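Local coordinates for protein Two-component response regulator (Geobacillus stearothermophilus, PDB 6SWI) that probably binds DNA through its C-terminal helix-turn-helix domain and regulates transcription of arabinan-utilization genes, as the response regulator of a two-component system, at residues M60-E65 and E79-D84. Residues are numbered along the deposited sequence; the frame is centred on the assembly and turned at random.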
loop_
_atom_site.group_PDB
_atom_site.type_symbol
_atom_site.label_atom_id
_atom_site.label_comp_id
_atom_site.label_asym_id
_atom_site.label_seq_id
_atom_site.Cartn_x
_atom_site.Cartn_y
_atom_site.Cartn_z
ATOM N N MET A 60 0.364 2.156 0.416
ATOM C CA MET A 60 0.874 3.240 1.247
ATOM C C MET A 60 0.949 2.824 2.708
ATOM O O MET A 60 1.866 3.239 3.431
ATOM C CB MET A 60 0.021 4.496 1.050
ATOM C CG MET A 60 0.072 5.064 -0.378
ATOM S SD MET A 60 1.746 5.488 -0.943
ATOM C CE MET A 60 2.094 4.170 -2.088
ATOM N N GLU A 61 0.017 1.984 3.159
ATOM C CA GLU A 61 0.118 1.494 4.527
ATOM C C GLU A 61 1.313 0.557 4.708
ATOM O O GLU A 61 1.987 0.605 5.743
ATOM C CB GLU A 61 -1.204 0.891 4.986
ATOM C CG GLU A 61 -2.344 1.917 4.935
ATOM C CD GLU A 61 -2.493 2.729 6.218
ATOM O OE1 GLU A 61 -1.471 3.241 6.728
ATOM O OE2 GLU A 61 -3.638 2.881 6.697
ATOM N N LYS A 62 1.619 -0.276 3.707
ATOM C CA LYS A 62 2.839 -1.081 3.783
ATOM C C LYS A 62 4.076 -0.193 3.768
ATOM O O LYS A 62 5.042 -0.441 4.501
ATOM C CB LYS A 62 2.909 -2.081 2.632
ATOM C CG LYS A 62 4.156 -2.943 2.662
ATOM C CD LYS A 62 4.156 -3.824 3.899
ATOM C CE LYS A 62 5.303 -4.788 3.876
ATOM N NZ LYS A 62 5.207 -5.771 4.994
ATOM N N ALA A 63 4.058 0.849 2.937
ATOM C CA ALA A 63 5.193 1.764 2.895
ATOM C C ALA A 63 5.399 2.432 4.242
ATOM O O ALA A 63 6.535 2.581 4.702
ATOM C CB ALA A 63 4.976 2.822 1.816
ATOM N N ALA A 64 4.313 2.867 4.878
ATOM C CA ALA A 64 4.422 3.476 6.195
ATOM C C ALA A 64 5.046 2.508 7.187
ATOM O O ALA A 64 5.908 2.891 7.987
ATOM C CB ALA A 64 3.042 3.925 6.657
ATOM N N GLU A 65 4.636 1.242 7.138
ATOM C CA GLU A 65 5.229 0.235 8.008
ATOM C C GLU A 65 6.730 0.123 7.773
ATOM O O GLU A 65 7.519 0.107 8.727
ATOM C CB GLU A 65 4.540 -1.103 7.759
ATOM C CG GLU A 65 5.147 -2.266 8.486
ATOM C CD GLU A 65 4.527 -3.561 8.037
ATOM O OE1 GLU A 65 5.219 -4.341 7.353
ATOM O OE2 GLU A 65 3.341 -3.780 8.355
ATOM N N GLU A 79 9.848 0.514 -4.489
ATOM C CA GLU A 79 9.803 -0.695 -5.300
ATOM C C GLU A 79 9.035 -1.803 -4.596
ATOM O O GLU A 79 8.294 -2.559 -5.236
ATOM C CB GLU A 79 11.224 -1.142 -5.626
ATOM C CG GLU A 79 11.293 -2.307 -6.613
ATOM C CD GLU A 79 11.090 -3.689 -5.987
ATOM O OE1 GLU A 79 11.426 -3.881 -4.799
ATOM O OE2 GLU A 79 10.598 -4.594 -6.705
ATOM N N ARG A 80 9.193 -1.909 -3.279
ATOM C CA ARG A 80 8.552 -2.960 -2.505
ATOM C C ARG A 80 7.050 -2.785 -2.428
ATOM O O ARG A 80 6.349 -3.738 -2.076
ATOM C CB ARG A 80 9.131 -2.990 -1.096
ATOM C CG ARG A 80 10.529 -3.542 -1.047
ATOM C CD ARG A 80 11.154 -3.234 0.268
ATOM N NE ARG A 80 12.492 -3.788 0.406
ATOM C CZ ARG A 80 12.838 -4.694 1.315
ATOM N NH1 ARG A 80 11.935 -5.203 2.151
ATOM N NH2 ARG A 80 14.100 -5.081 1.380
ATOM N N VAL A 81 6.537 -1.601 -2.742
ATOM C CA VAL A 81 5.102 -1.373 -2.735
ATOM C C VAL A 81 4.562 -1.079 -4.135
ATOM O O VAL A 81 3.497 -0.479 -4.276
ATOM C CB VAL A 81 4.655 -0.352 -1.669
ATOM C CG1 VAL A 81 5.187 -0.758 -0.310
ATOM C CG2 VAL A 81 5.088 1.075 -1.998
ATOM N N GLY A 82 5.266 -1.519 -5.175
ATOM C CA GLY A 82 4.698 -1.536 -6.505
ATOM C C GLY A 82 4.929 -0.296 -7.331
ATOM O O GLY A 82 4.216 -0.094 -8.319
ATOM N N TYR A 83 5.905 0.534 -6.973
ATOM C CA TYR A 83 6.290 1.699 -7.758
ATOM C C TYR A 83 7.699 1.482 -8.285
ATOM O O TYR A 83 8.633 1.282 -7.499
ATOM C CB TYR A 83 6.245 2.961 -6.900
ATOM C CG TYR A 83 4.836 3.371 -6.569
ATOM C CD1 TYR A 83 4.135 2.752 -5.545
ATOM C CD2 TYR A 83 4.195 4.359 -7.294
ATOM C CE1 TYR A 83 2.838 3.109 -5.255
ATOM C CE2 TYR A 83 2.893 4.722 -7.012
ATOM C CZ TYR A 83 2.219 4.091 -5.987
ATOM O OH TYR A 83 0.923 4.439 -5.685
ATOM N N ASP A 84 7.830 1.557 -9.615
ATOM C CA ASP A 84 9.094 1.394 -10.320
ATOM C C ASP A 84 10.052 2.549 -10.058
ATOM O O ASP A 84 11.264 2.392 -10.246
ATOM C CB ASP A 84 8.830 1.288 -11.832
ATOM C CG ASP A 84 7.976 0.079 -12.207
ATOM O OD1 ASP A 84 8.151 -0.993 -11.599
ATOM O OD2 ASP A 84 7.132 0.196 -13.125
#
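The methyl end of Met60 presses unusually close to the ring of Tyr83, with Met60 CE 3.4 Å from Tyr83 CE1 and 3.8 Å from Tyr83 OH. Met60 starts out from its helix away from residues 79-84, but bends at both chi2 and chi3 bring the methyl back, and the two side chains meet at about a right angle, the methyl approaching the ring obliquely. Next to this pair, Val81 plugs the helix surface. Its CG1 settles 3.8 Å from Ala63 N and its CG2 lies 4.2 Å from Ala63 CB. On the other flank, the start of the Lys62 chain crosses Val81 at a slant, CG 3.8 Å from Val81 CG1. With CG anti to the backbone N (chi1 180°), the lysine sets that carbon against Val81, and the bend at chi2 (65°) turns the extended remainder toward Glu65. There Lys62 NZ reaches Glu65 OE1 at 2.8 Å in a salt bridge, on the syn side but 28° out of the carboxylate plane. Replacing Lys62 with an alanine would probably lose the CG part of the packing on Val81, while CB stays against it, and leave Glu65 without its salt-bridge partner. No hydrogen bond crosses the contact, and the side-chain packing is mainly apolar. Val81 is presented where helix 74-80 ends in a Schellman motif: Gly82, at positive phi, is the C-prime residue, and Gly82 N bonds back to Glu79 O (3.2 Å). Helix 86-97 closes the core of this helix-turn-helix domain, with Phe93 and Ala96 against Met60, Phe89 against Ala63, and Ala92 against Tyr83.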